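Local structure of Beta/gamma crystallin 'Greek key' domain-containing protein (Methanosaeta thermophila PT, 5HT7) at residues E19-A22 with D23-A26. The protein is a trimeric betagamma-crystallin that binds transition-metal ions, including iron(II). Sequence-based numbering, arbitrary orientation.
Sequences ESDA and DVGA
Asp21, the last residue of the short strand 20-21, folds its carboxylate onto the chain that follows and takes the backbone N-H of Asp23 on OD1. The N to OD1 distance is 2.8 Å and the bond is fairly straight, 160° at the hydrogen. The donor meets the anti side of the oxygen and lies 27° out of the carboxylate plane. With CG swung anti to the backbone N (chi1 -170°), the acid leans toward the chain that follows it, which closes an Asx turn through Asp21, Ala22 and Asp23. A water sits between the second oxygen, OD2, at a short 2.5 Å, and the carbonyl O of Asp23, at 2.8 Å, and bridges them, so it can link the second oxygen to the residue whose N-H holds the first. Val24 supplies the apolar side of the contact. Its CG2 branch, beside the backbone N, lies 3.9 Å from CG of Asp21, the two side chains crossing at about a right angle. The CB bond of Asp23 points away from the strand, and its side chain packs on Pro50 and on Arg11 of a neighbouring subunit. The buried Asp21 carboxylate also makes salt bridges through OD2 to Lys15 and through OD1 to that same Arg11 of the neighbouring subunit; these cations probably help keep it ionised and join the turn to the trimer interface. Beyond the turn, Ala26 N bonds back to Asp23 O at 3.1 Å, closing the 3-10 turn of residues 24-26. The Asx turn thus ends an outermost strand, within this chain, of one four-stranded antiparallel sheet of the betagamma-crystallin Greek key domain and starts the long connection to strand 36-39 in the other sheet.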
loop_
_atom_site.group_PDB
_atom_site.type_symbol
_atom_site.label_atom_id
_atom_site.label_comp_id
_atom_site.label_asym_id
_atom_site.label_seq_id
_atom_site.Cartn_x
_atom_site.Cartn_y
_atom_site.Cartn_z
ATOM N N GLU A 19 9.374 -2.148 9.003
ATOM C CA GLU A 19 10.312 -2.513 10.077
ATOM C C GLU A 19 9.627 -2.988 11.352
ATOM O O GLU A 19 9.945 -4.062 11.860
ATOM C CB GLU A 19 11.240 -1.342 10.399
ATOM C CG GLU A 19 12.377 -1.187 9.410
ATOM C CD GLU A 19 13.241 -2.422 9.351
ATOM O OE1 GLU A 19 13.671 -2.889 10.431
ATOM O OE2 GLU A 19 13.481 -2.929 8.235
ATOM N N SER A 20 8.693 -2.198 11.875
ATOM C CA SER A 20 7.965 -2.616 13.067
ATOM C C SER A 20 6.739 -1.776 13.289
ATOM O O SER A 20 6.582 -0.711 12.682
ATOM C CB SER A 20 8.860 -2.522 14.307
ATOM O OG SER A 20 9.323 -1.195 14.472
ATOM N N ASP A 21 5.867 -2.266 14.166
ATOM C CA ASP A 21 4.759 -1.473 14.673
ATOM C C ASP A 21 4.546 -1.858 16.123
ATOM O O ASP A 21 4.152 -2.988 16.406
ATOM C CB ASP A 21 3.483 -1.704 13.852
ATOM C CG ASP A 21 2.380 -0.718 14.203
ATOM O OD1 ASP A 21 2.356 -0.226 15.353
ATOM O OD2 ASP A 21 1.533 -0.420 13.328
ATOM N N ALA A 22 4.804 -0.925 17.041
ATOM C CA ALA A 22 4.724 -1.233 18.465
ATOM C C ALA A 22 3.290 -1.224 18.978
ATOM O O ALA A 22 3.042 -1.579 20.123
ATOM C CB ALA A 22 5.583 -0.242 19.285
ATOM N N ASP A 23 2.343 -0.818 18.138
ATOM C CA ASP A 23 0.964 -0.672 18.598
ATOM C C ASP A 23 -0.000 -0.719 17.418
ATOM O O ASP A 23 -0.550 0.307 17.035
ATOM C CB ASP A 23 0.828 0.641 19.368
ATOM C CG ASP A 23 -0.344 0.659 20.338
ATOM O OD1 ASP A 23 -1.045 -0.356 20.500
ATOM O OD2 ASP A 23 -0.545 1.721 20.957
ATOM N N VAL A 24 -0.182 -1.906 16.840
ATOM C CA VAL A 24 -1.025 -2.055 15.648
ATOM C C VAL A 24 -2.443 -1.551 15.927
ATOM O O VAL A 24 -3.050 -0.862 15.094
ATOM C CB VAL A 24 -1.083 -3.523 15.162
ATOM C CG1 VAL A 24 -2.152 -3.684 14.080
ATOM C CG2 VAL A 24 0.264 -3.978 14.634
ATOM N N GLY A 25 -2.940 -1.839 17.128
ATOM C CA GLY A 25 -4.304 -1.484 17.504
ATOM C C GLY A 25 -4.554 -0.003 17.732
ATOM O O GLY A 25 -5.691 0.423 17.931
ATOM N N ALA A 26 -3.487 0.786 17.719
ATOM C CA ALA A 26 -3.604 2.228 17.875
ATOM C C ALA A 26 -3.954 2.890 16.538
ATOM O O ALA A 26 -4.258 4.077 16.493
ATOM C CB ALA A 26 -2.305 2.808 18.449
HETATM O O HOH W 1 -0.362 0.892 14.270
#